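Local coordinates for protein acetyltransferase (Brucella abortus str. 2308 A, PDB 4ZBG) that binds acetyl-coenzyme A and, as a member of the GNAT family, probably transfers its acetyl group to an amine acceptor, at residues H10-R15 against S56-E61; Q24-A29 against P88-P93; A50-L55 against F71-I76. One frame throughout, in Å; residues are numbered along the deposited sequence.

Contact 1. Residues H10-R15 against S56-E61; sequences HIRKER and SLVAEE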
loop_
_atom_site.group_PDB
_atom_site.type_symbol
_atom_site.label_atom_id
_atom_site.label_comp_id
_atom_site.label_asym_id
_atom_site.label_seq_id
_atom_site.Cartn_x
_atom_site.Cartn_y
_atom_site.Cartn_z
ATOM N N HIS A 10 -15.735 -3.634 -6.303
ATOM C CA HIS A 10 -14.809 -4.705 -6.616
ATOM C C HIS A 10 -13.384 -4.181 -6.590
ATOM O O HIS A 10 -13.135 -2.990 -6.773
ATOM C CB HIS A 10 -15.156 -5.384 -7.945
ATOM C CG HIS A 10 -14.645 -4.667 -9.152
ATOM N ND1 HIS A 10 -13.721 -5.225 -10.010
ATOM C CD2 HIS A 10 -14.925 -3.439 -9.647
ATOM C CE1 HIS A 10 -13.451 -4.368 -10.979
ATOM N NE2 HIS A 10 -14.170 -3.277 -10.783
ATOM N N ILE A 11 -12.456 -5.082 -6.310
ATOM C CA ILE A 11 -11.045 -4.756 -6.248
ATOM C C ILE A 11 -10.357 -5.280 -7.491
ATOM O O ILE A 11 -10.620 -6.394 -7.922
ATOM C CB ILE A 11 -10.428 -5.321 -4.961
ATOM C CG1 ILE A 11 -11.025 -4.597 -3.757
ATOM C CG2 ILE A 11 -8.918 -5.164 -4.975
ATOM C CD1 ILE A 11 -10.691 -5.238 -2.433
ATOM N N ARG A 12 -9.486 -4.472 -8.078
ATOM C CA ARG A 12 -8.729 -4.912 -9.241
ATOM C C ARG A 12 -7.387 -4.200 -9.277
ATOM O O ARG A 12 -7.177 -3.194 -8.582
ATOM C CB ARG A 12 -9.494 -4.612 -10.532
ATOM C CG ARG A 12 -9.794 -3.134 -10.741
ATOM C CD ARG A 12 -10.239 -2.848 -12.166
ATOM N NE ARG A 12 -10.639 -1.454 -12.343
ATOM C CZ ARG A 12 -9.798 -0.458 -12.604
ATOM N NH1 ARG A 12 -8.496 -0.692 -12.705
ATOM N NH2 ARG A 12 -10.256 0.778 -12.757
ATOM N N LYS A 13 -6.477 -4.722 -10.085
ATOM C CA LYS A 13 -5.208 -4.049 -10.337
ATOM C C LYS A 13 -5.449 -2.762 -11.105
ATOM O O LYS A 13 -6.363 -2.677 -11.933
ATOM C CB LYS A 13 -4.262 -4.934 -11.145
ATOM C CG LYS A 13 -3.601 -6.045 -10.357
ATOM C CD LYS A 13 -2.584 -6.778 -11.220
ATOM C CE LYS A 13 -2.157 -8.089 -10.590
ATOM N NZ LYS A 13 -1.347 -8.906 -11.532
ATOM N N GLU A 14 -4.615 -1.769 -10.843
ATOM C CA GLU A 14 -4.712 -0.524 -11.578
ATOM C C GLU A 14 -4.428 -0.753 -13.054
ATOM O O GLU A 14 -3.762 -1.725 -13.448
ATOM C CB GLU A 14 -3.720 0.508 -11.032
ATOM C CG GLU A 14 -2.294 0.319 -11.525
ATOM C CD GLU A 14 -1.434 1.566 -11.338
ATOM O OE1 GLU A 14 -1.560 2.234 -10.294
ATOM O OE2 GLU A 14 -0.624 1.877 -12.242
ATOM N N ARG A 15 -4.946 0.142 -13.875
ATOM C CA ARG A 15 -4.519 0.228 -15.257
ATOM C C ARG A 15 -4.050 1.664 -15.458
ATOM O O ARG A 15 -4.398 2.537 -14.665
ATOM C CB ARG A 15 -5.656 -0.154 -16.200
ATOM C CG ARG A 15 -6.948 0.547 -15.932
ATOM C CD ARG A 15 -8.086 -0.254 -16.536
ATOM N NE ARG A 15 -7.922 -0.451 -17.976
ATOM C CZ ARG A 15 -8.358 0.408 -18.891
ATOM N NH1 ARG A 15 -8.971 1.518 -18.505
ATOM N NH2 ARG A 15 -8.186 0.160 -20.185
ATOM N N SER A 56 -0.491 -2.432 -7.285
ATOM C CA SER A 56 -1.316 -1.252 -7.107
ATOM C C SER A 56 -2.746 -1.692 -7.348
ATOM O O SER A 56 -3.091 -2.095 -8.462
ATOM C CB SER A 56 -0.910 -0.185 -8.117
ATOM O OG SER A 56 -1.741 0.958 -8.008
ATOM N N LEU A 57 -3.558 -1.662 -6.291
ATOM C CA LEU A 57 -4.945 -2.111 -6.380
ATOM C C LEU A 57 -5.876 -0.955 -6.111
ATOM O O LEU A 57 -5.580 -0.087 -5.285
ATOM C CB LEU A 57 -5.244 -3.203 -5.355
ATOM C CG LEU A 57 -4.404 -4.475 -5.383
ATOM C CD1 LEU A 57 -4.872 -5.428 -4.293
ATOM C CD2 LEU A 57 -4.453 -5.141 -6.745
ATOM N N VAL A 58 -7.017 -0.970 -6.793
ATOM C CA VAL A 58 -8.085 -0.019 -6.534
ATOM C C VAL A 58 -9.354 -0.747 -6.119
ATOM O O VAL A 58 -9.617 -1.872 -6.554
ATOM C CB VAL A 58 -8.361 0.903 -7.735
ATOM C CG1 VAL A 58 -7.170 1.807 -8.008
ATOM C CG2 VAL A 58 -8.758 0.088 -8.971
ATOM N N ALA A 59 -10.131 -0.090 -5.266
ATOM C CA ALA A 59 -11.500 -0.474 -4.981
ATOM C C ALA A 59 -12.370 0.450 -5.820
ATOM O O ALA A 59 -12.272 1.670 -5.704
ATOM C CB ALA A 59 -11.803 -0.282 -3.518
ATOM N N GLU A 60 -13.225 -0.134 -6.655
ATOM C CA GLU A 60 -14.012 0.612 -7.623
ATOM C C GLU A 60 -15.488 0.292 -7.431
ATOM O O GLU A 60 -15.871 -0.865 -7.210
ATOM C CB GLU A 60 -13.571 0.212 -9.031
ATOM C CG GLU A 60 -14.230 0.941 -10.189
ATOM C CD GLU A 60 -13.588 0.555 -11.507
ATOM O OE1 GLU A 60 -13.426 -0.663 -11.740
ATOM O OE2 GLU A 60 -13.214 1.456 -12.290
ATOM N N GLU A 61 -16.320 1.321 -7.521
ATOM C CA GLU A 61 -17.761 1.147 -7.437
ATOM C C GLU A 61 -18.396 2.197 -8.333
ATOM O O GLU A 61 -18.042 3.379 -8.251
ATOM C CB GLU A 61 -18.202 1.336 -5.991
ATOM C CG GLU A 61 -19.648 1.013 -5.705
ATOM C CD GLU A 61 -19.989 1.292 -4.262
ATOM O OE1 GLU A 61 -20.585 2.348 -3.990
ATOM O OE2 GLU A 61 -19.633 0.473 -3.390
#
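A chi1 of 82° in His10 and of 60° in Arg12 folds both side chains back over the strand, toward the extended Glu60 (chi1 -177°), so that imidazole, guanidinium and carboxylate converge over one face of the antiparallel pair of strands 10-13 and 55-61. Arg12 grips the carboxylate side-on: NE lies 3.0 Å from Glu60 OE1 and NH2 3.1 Å from Glu60 OE2, both oxygens in the guanidinium plane but approached from above the carboxylate plane. Glu60 OE1 also accepts from His10 NE2, at 2.9 Å, on its anti lone pair. Val58 CG2 lies over one face of the Arg12 guanidinium, 3.8 Å from Arg12 CZ; a compact branched residue suits a place where the flat group lies across it. On the other face Ile11 CG2 meets Leu57 CD1 at 4.1 Å, and helix 100-114 packs on both. At the end of the pairing Glu14 N bonds to Ser56 O, and Ser56 OG donates to Glu14 OE1 over only 2.6 Å; Arg48 takes the other carboxylate oxygen of Glu14, and His68 also bonds Ser56 OG. This is the strand pair at the amino-terminal edge of the GNAT sheet. Arg12 NE and NH2 on Glu60, with NH1 held by Lys13 O and Asp18, fix the rotation of the guanidinium; the donors gathered on Glu60 would probably favour its charged form.

Contact 2. Residues Q24-A29 against P88-P93; sequences QVTEAA and PVSVLP. With ACO (acetyl coenzyme *a), chain B.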
loop_
_atom_site.group_PDB
_atom_site.type_symbol
_atom_site.label_atom_id
_atom_site.label_comp_id
_atom_site.label_asym_id
_atom_site.label_seq_id
_atom_site.Cartn_x
_atom_site.Cartn_y
_atom_site.Cartn_z
ATOM N N GLN A 24 -5.941 11.544 -7.127
ATOM C CA GLN A 24 -6.988 12.366 -6.524
ATOM C C GLN A 24 -7.496 11.763 -5.211
ATOM O O GLN A 24 -7.670 12.465 -4.216
ATOM C CB GLN A 24 -8.142 12.531 -7.507
ATOM C CG GLN A 24 -9.309 13.350 -6.990
ATOM C CD GLN A 24 -10.522 13.286 -7.909
ATOM O OE1 GLN A 24 -10.445 12.786 -9.034
ATOM N NE2 GLN A 24 -11.654 13.783 -7.423
ATOM N N VAL A 25 -7.731 10.457 -5.207
ATOM C CA VAL A 25 -8.183 9.785 -3.996
ATOM C C VAL A 25 -7.113 9.849 -2.900
ATOM O O VAL A 25 -7.406 10.143 -1.736
ATOM C CB VAL A 25 -8.594 8.338 -4.307
ATOM C CG1 VAL A 25 -8.851 7.579 -3.027
ATOM C CG2 VAL A 25 -9.835 8.331 -5.203
ATOM N N THR A 26 -5.873 9.574 -3.283
ATOM C CA THR A 26 -4.763 9.599 -2.351
ATOM C C THR A 26 -4.653 10.987 -1.727
ATOM O O THR A 26 -4.546 11.136 -0.505
ATOM C CB THR A 26 -3.447 9.253 -3.073
ATOM O OG1 THR A 26 -3.550 7.942 -3.632
ATOM C CG2 THR A 26 -2.271 9.287 -2.135
ATOM N N GLU A 27 -4.693 12.019 -2.562
ATOM C CA GLU A 27 -4.513 13.367 -2.054
ATOM C C GLU A 27 -5.683 13.805 -1.185
ATOM O O GLU A 27 -5.485 14.505 -0.194
ATOM C CB GLU A 27 -4.202 14.340 -3.191
ATOM C CG GLU A 27 -2.810 14.047 -3.747
ATOM C CD GLU A 27 -2.383 14.910 -4.912
ATOM O OE1 GLU A 27 -3.213 15.615 -5.512
ATOM O OE2 GLU A 27 -1.185 14.858 -5.235
ATOM N N ALA A 28 -6.892 13.349 -1.514
ATOM C CA ALA A 28 -8.055 13.644 -0.676
ATOM C C ALA A 28 -7.916 12.976 0.686
ATOM O O ALA A 28 -8.215 13.575 1.720
ATOM C CB ALA A 28 -9.335 13.192 -1.352
ATOM N N ALA A 29 -7.451 11.733 0.696
ATOM C CA ALA A 29 -7.310 10.995 1.950
ATOM C C ALA A 29 -6.269 11.636 2.872
ATOM O O ALA A 29 -6.449 11.689 4.090
ATOM C CB ALA A 29 -6.950 9.546 1.668
ATOM N N PRO A 88 1.450 4.169 0.175
ATOM C CA PRO A 88 0.252 4.520 0.948
ATOM C C PRO A 88 -0.933 3.597 0.679
ATOM O O PRO A 88 -0.989 2.920 -0.347
ATOM C CB PRO A 88 -0.089 5.920 0.424
ATOM C CG PRO A 88 0.436 5.918 -0.959
ATOM C CD PRO A 88 1.727 5.143 -0.894
ATOM N N VAL A 89 -1.853 3.569 1.638
ATOM C CA VAL A 89 -3.203 3.066 1.429
ATOM C C VAL A 89 -4.135 4.234 1.724
ATOM O O VAL A 89 -3.926 4.968 2.699
ATOM C CB VAL A 89 -3.502 1.805 2.287
ATOM C CG1 VAL A 89 -3.258 2.043 3.775
ATOM C CG2 VAL A 89 -4.922 1.310 2.029
ATOM N N SER A 90 -5.149 4.405 0.878
ATOM C CA SER A 90 -5.997 5.592 0.903
ATOM C C SER A 90 -7.420 5.207 0.575
ATOM O O SER A 90 -7.649 4.466 -0.373
ATOM C CB SER A 90 -5.552 6.588 -0.179
ATOM O OG SER A 90 -4.179 6.903 -0.078
ATOM N N VAL A 91 -8.372 5.733 1.332
ATOM C CA VAL A 91 -9.789 5.551 1.022
ATOM C C VAL A 91 -10.439 6.926 1.065
ATOM O O VAL A 91 -10.114 7.729 1.935
ATOM C CB VAL A 91 -10.463 4.556 2.002
ATOM C CG1 VAL A 91 -11.992 4.528 1.823
ATOM C CG2 VAL A 91 -9.873 3.161 1.822
ATOM N N LEU A 92 -11.345 7.207 0.128
ATOM C CA LEU A 92 -12.064 8.478 0.144
ATOM C C LEU A 92 -12.632 8.711 1.532
ATOM O O LEU A 92 -13.275 7.819 2.085
ATOM C CB LEU A 92 -13.221 8.444 -0.848
ATOM C CG LEU A 92 -12.873 8.621 -2.321
ATOM C CD1 LEU A 92 -14.124 8.463 -3.171
ATOM C CD2 LEU A 92 -12.231 9.980 -2.568
ATOM N N PRO A 93 -12.409 9.910 2.094
ATOM C CA PRO A 93 -12.883 10.165 3.455
ATOM C C PRO A 93 -14.337 9.753 3.709
ATOM O O PRO A 93 -14.623 9.128 4.736
ATOM C CB PRO A 93 -12.676 11.671 3.599
ATOM C CG PRO A 93 -11.387 11.885 2.847
ATOM C CD PRO A 93 -11.492 10.972 1.632
HETATM N N1A ACO B . -18.432 -1.647 11.841
HETATM C C2A ACO B . -17.668 -1.161 12.813
HETATM N N3A ACO B . -16.448 -0.706 12.579
HETATM C C4A ACO B . -15.947 -0.728 11.339
HETATM C C5A ACO B . -16.705 -1.226 10.305
HETATM C C6A ACO B . -17.994 -1.694 10.597
HETATM N N6A ACO B . -18.835 -2.225 9.544
HETATM N N7A ACO B . -15.977 -1.138 9.185
HETATM C C8A ACO B . -14.808 -0.611 9.519
HETATM N N9A ACO B . -14.765 -0.352 10.815
HETATM C C1B ACO B . -13.645 0.227 11.555
HETATM C C2B ACO B . -12.536 -0.521 11.573
HETATM O O2B ACO B . -12.547 -1.549 12.589
HETATM C C3B ACO B . -11.324 0.590 11.852
HETATM O O3B ACO B . -11.343 1.007 13.244
HETATM P P3B ACO B . -10.336 0.381 14.386
HETATM O O7A ACO B . -10.660 1.132 15.655
HETATM O O8A ACO B . -8.908 0.611 13.953
HETATM O O9A ACO B . -10.644 -1.096 14.502
HETATM C C4B ACO B . -11.644 1.619 11.061
HETATM O O4B ACO B . -13.190 1.496 10.783
HETATM C C5B ACO B . -10.997 1.654 9.665
HETATM O O5B ACO B . -11.021 0.367 9.098
HETATM P P1A ACO B . -11.415 0.125 7.528
HETATM O O1A ACO B . -12.841 0.488 7.243
HETATM O O2A ACO B . -10.970 -1.270 7.189
HETATM O O3A ACO B . -10.416 1.108 6.724
HETATM P P2A ACO B . -10.803 2.426 5.877
HETATM O O4A ACO B . -11.549 2.050 4.635
HETATM O O5A ACO B . -11.406 3.478 6.765
HETATM O O6A ACO B . -9.314 2.857 5.409
HETATM C CBP ACO B . -7.358 4.145 5.875
HETATM C CCP ACO B . -8.294 3.037 6.364
HETATM C CDP ACO B . -6.199 4.259 6.863
HETATM C CEP ACO B . -6.853 3.758 4.490
HETATM C CAP ACO B . -8.146 5.455 5.807
HETATM O OAP ACO B . -8.466 5.849 7.120
HETATM C C9P ACO B . -7.400 6.599 5.118
HETATM O O9P ACO B . -7.354 6.723 3.930
HETATM N N8P ACO B . -6.766 7.533 6.002
HETATM C C7P ACO B . -6.040 8.680 5.506
HETATM C C6P ACO B . -4.748 8.269 4.818
HETATM C C5P ACO B . -3.885 7.420 5.728
HETATM O O5P ACO B . -3.572 7.777 6.821
HETATM N N4P ACO B . -3.458 6.156 5.206
HETATM C C3P ACO B . -2.629 5.282 6.010
HETATM C C2P ACO B . -1.176 5.741 5.985
HETATM S S1P ACO B . -0.150 4.484 6.795
HETATM C C ACO B . 0.154 3.265 5.506
HETATM O O ACO B . -0.191 3.470 4.385
HETATM C CH3 ACO B . 0.852 1.983 5.926
HETATM O O HOH W 1 -2.848 5.686 -2.083
#
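Helix 24-29 crosses strand 88-91 at 86°, with 7.0 Å between the axes, a close approach that brings Thr26 and Ser90 opposite each other. Small residues make this possible: the Ala29 methyl CB rests 3.8 Å from Ser90 CB and also touches Val91 O. Val25, with CG1 anti to the backbone N (chi1 171°), turns both methyls to the strand side; CG2 packs 3.9 Å from Leu92 CD2, the two side chains crossing at about a right angle. Beyond them the Pro93 ring leans its CG on Ala28 O. The hydroxyls of Thr26 and Ser90 do not bond directly. A water joins them, donating to Thr26 OG1, which also bonds Ile22 O, and lying 2.7 Å from Ser90 OG, so it gives both hydroxyls a partner between helix and strand. The strand's backbone meanwhile serves acetyl-CoA. Val89 O accepts from N4P of the cofactor at 2.8 Å, Val91 N gives its hydrogen to O9P at 3.0 Å, and Val89 N reaches the acetyl oxygen O at 3.2 Å. This is the GNAT mode of binding, in which the pantetheine arm bonds to a central strand much as another strand would. Ser90 thus turns its side chain to the helix, while Val89 and Val91 bond the cofactor through peptide groups and line it with their side chains; the Val89 N-H could polarise the thioester carbonyl, consistent with help in acetyl transfer.

Contact 3. Residues A50-L55 against F71-I76; sequences AKALTL and FSPVLI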
loop_
_atom_site.group_PDB
_atom_site.type_symbol
_atom_site.label_atom_id
_atom_site.label_comp_id
_atom_site.label_asym_id
_atom_site.label_seq_id
_atom_site.Cartn_x
_atom_site.Cartn_y
_atom_site.Cartn_z
ATOM N N ALA A 50 9.262 4.700 -11.854
ATOM C CA ALA A 50 10.506 3.976 -11.625
ATOM C C ALA A 50 10.366 2.461 -11.799
ATOM O O ALA A 50 11.326 1.721 -11.583
ATOM C CB ALA A 50 11.043 4.302 -10.242
ATOM N N LYS A 51 9.176 2.012 -12.193
ATOM C CA LYS A 51 8.855 0.584 -12.293
ATOM C C LYS A 51 9.048 -0.118 -10.949
ATOM O O LYS A 51 9.447 -1.285 -10.895
ATOM C CB LYS A 51 9.663 -0.107 -13.405
ATOM C CG LYS A 51 9.438 0.499 -14.785
ATOM C CD LYS A 51 10.084 -0.350 -15.874
ATOM C CE LYS A 51 10.155 0.405 -17.185
ATOM N NZ LYS A 51 10.614 -0.449 -18.314
ATOM N N ALA A 52 8.748 0.604 -9.872
ATOM C CA ALA A 52 8.884 0.086 -8.511
ATOM C C ALA A 52 7.533 -0.025 -7.806
ATOM O O ALA A 52 7.473 -0.322 -6.617
ATOM C CB ALA A 52 9.835 0.958 -7.698
ATOM N N LEU A 53 6.455 0.213 -8.545
ATOM C CA LEU A 53 5.114 0.031 -8.015
ATOM C C LEU A 53 4.750 -1.436 -8.241
ATOM O O LEU A 53 4.167 -1.807 -9.258
ATOM C CB LEU A 53 4.138 1.002 -8.690
ATOM C CG LEU A 53 2.714 1.030 -8.134
ATOM C CD1 LEU A 53 2.693 1.283 -6.631
ATOM C CD2 LEU A 53 1.907 2.092 -8.861
ATOM N N THR A 54 5.163 -2.276 -7.303
ATOM C CA THR A 54 5.065 -3.718 -7.453
ATOM C C THR A 54 3.626 -4.158 -7.623
ATOM O O THR A 54 3.309 -4.992 -8.477
ATOM C CB THR A 54 5.639 -4.413 -6.222
ATOM O OG1 THR A 54 6.976 -3.951 -6.007
ATOM C CG2 THR A 54 5.645 -5.920 -6.415
ATOM N N LEU A 55 2.759 -3.593 -6.798
ATOM C CA LEU A 55 1.353 -3.926 -6.833
ATOM C C LEU A 55 0.554 -2.682 -6.501
ATOM O O LEU A 55 0.883 -1.959 -5.557
ATOM C CB LEU A 55 1.058 -5.047 -5.833
ATOM C CG LEU A 55 -0.381 -5.543 -5.806
ATOM C CD1 LEU A 55 -0.788 -6.137 -7.135
ATOM C CD2 LEU A 55 -0.541 -6.565 -4.696
ATOM N N PHE A 71 2.144 -1.190 -3.045
ATOM C CA PHE A 71 3.239 -1.958 -2.475
ATOM C C PHE A 71 4.469 -1.752 -3.335
ATOM O O PHE A 71 4.357 -1.618 -4.550
ATOM C CB PHE A 71 2.921 -3.447 -2.457
ATOM C CG PHE A 71 1.757 -3.817 -1.599
ATOM C CD1 PHE A 71 0.460 -3.720 -2.076
ATOM C CD2 PHE A 71 1.961 -4.305 -0.318
ATOM C CE1 PHE A 71 -0.609 -4.086 -1.287
ATOM C CE2 PHE A 71 0.899 -4.681 0.482
ATOM C CZ PHE A 71 -0.389 -4.570 -0.000
ATOM N N SER A 72 5.645 -1.763 -2.708
ATOM C CA SER A 72 6.903 -1.542 -3.418
ATOM C C SER A 72 8.010 -2.299 -2.691
ATOM O O SER A 72 7.863 -2.623 -1.511
ATOM C CB SER A 72 7.217 -0.037 -3.506
ATOM O OG SER A 72 7.248 0.568 -2.231
ATOM N N PRO A 73 9.125 -2.593 -3.378
ATOM C CA PRO A 73 10.162 -3.386 -2.707
ATOM C C PRO A 73 10.876 -2.570 -1.644
ATOM O O PRO A 73 11.062 -1.363 -1.808
ATOM C CB PRO A 73 11.146 -3.720 -3.842
ATOM C CG PRO A 73 10.391 -3.461 -5.112
ATOM C CD PRO A 73 9.483 -2.307 -4.779
ATOM N N VAL A 74 11.271 -3.223 -0.558
ATOM C CA VAL A 74 12.184 -2.604 0.390
ATOM C C VAL A 74 13.481 -3.390 0.368
ATOM O O VAL A 74 13.485 -4.601 0.161
ATOM C CB VAL A 74 11.609 -2.534 1.826
ATOM C CG1 VAL A 74 10.335 -1.714 1.864
ATOM C CG2 VAL A 74 11.395 -3.931 2.415
ATOM N N LEU A 75 14.589 -2.694 0.561
ATOM C CA LEU A 75 15.877 -3.358 0.706
ATOM C C LEU A 75 16.112 -3.605 2.177
ATOM O O LEU A 75 15.720 -2.794 3.016
ATOM C CB LEU A 75 17.005 -2.482 0.171
ATOM C CG LEU A 75 16.934 -2.150 -1.317
ATOM C CD1 LEU A 75 18.079 -1.240 -1.714
ATOM C CD2 LEU A 75 16.956 -3.416 -2.151
ATOM N N ILE A 76 16.758 -4.723 2.486
ATOM C CA ILE A 76 17.157 -5.020 3.854
ATOM C C ILE A 76 18.669 -5.160 3.860
ATOM O O ILE A 76 19.213 -6.062 3.226
ATOM C CB ILE A 76 16.470 -6.277 4.388
ATOM C CG1 ILE A 76 14.953 -6.086 4.404
ATOM C CG2 ILE A 76 16.997 -6.607 5.789
ATOM C CD1 ILE A 76 14.197 -7.362 4.692
#
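A classic beta bulge joins the start of strand 55-61 to strand 64-76 within the GNAT sheet: Thr54 and Leu55 both face Phe71, and Phe71 O receives weak bonds from Thr54 N and Leu55 N. The one firm bond runs back from Phe71 N to Leu55 O, at 2.9 Å with an N-H...O angle of 154°. Leu55 and Phe71 therefore point the same way, side by side. Followed outward, Phe71 CB lies 4.0 Å from Leu55 O and 4.2 Å from Leu55 CB. With Phe71 CG anti to the carbonyl carbon (chi1 -63°), the ring is swung so that CD1 meets Leu55 CD2 at 4.0 Å and its edge faces Leu55 O in plane. Farther out the ring leaves the loop for the core, where Leu109 and Leu112 of helix 100-114 and Leu86 of strand 83-91 receive it; a large flat apolar residue suits this layer between sheet and helix. On the loop side Leu53 is the centre of an inverse gamma turn, at the point where the chain from helix 40-49 turns into the strand. Ala52 brings its backbone O to 3.1 Å from Ser72 CB, and its methyl lies loosely by CD of Pro73, a residue with no N-H to offer the neighbouring chain. Thr54 crosses that proline obliquely, and Thr54 OG1 comes to 3.2 Å from Pro73 CD.

Overall arrangement
All three contacts reach one mixed sheet. Strand 55-61 carries contact 1 along most of its length and enters contact 3 at its first residue. These two also touch directly, Glu14 OE1 lying 3.8 Å from Leu53 CD2, though their centres are about 18 Å apart. Contact 2 lies one strand beyond strand 64-76, which separates strand 83-91 from strand 55-61; its centre is about 13 Å from that of contact 1 and about 20 Å from that of contact 3, on the opposite side of the chain's centre from the latter. It alone holds residues of the acetyl-CoA pocket. The cofactor remains about 8 Å from the side chain of Ala59 in contact 1 and about 9 Å from that of Phe71 in contact 3.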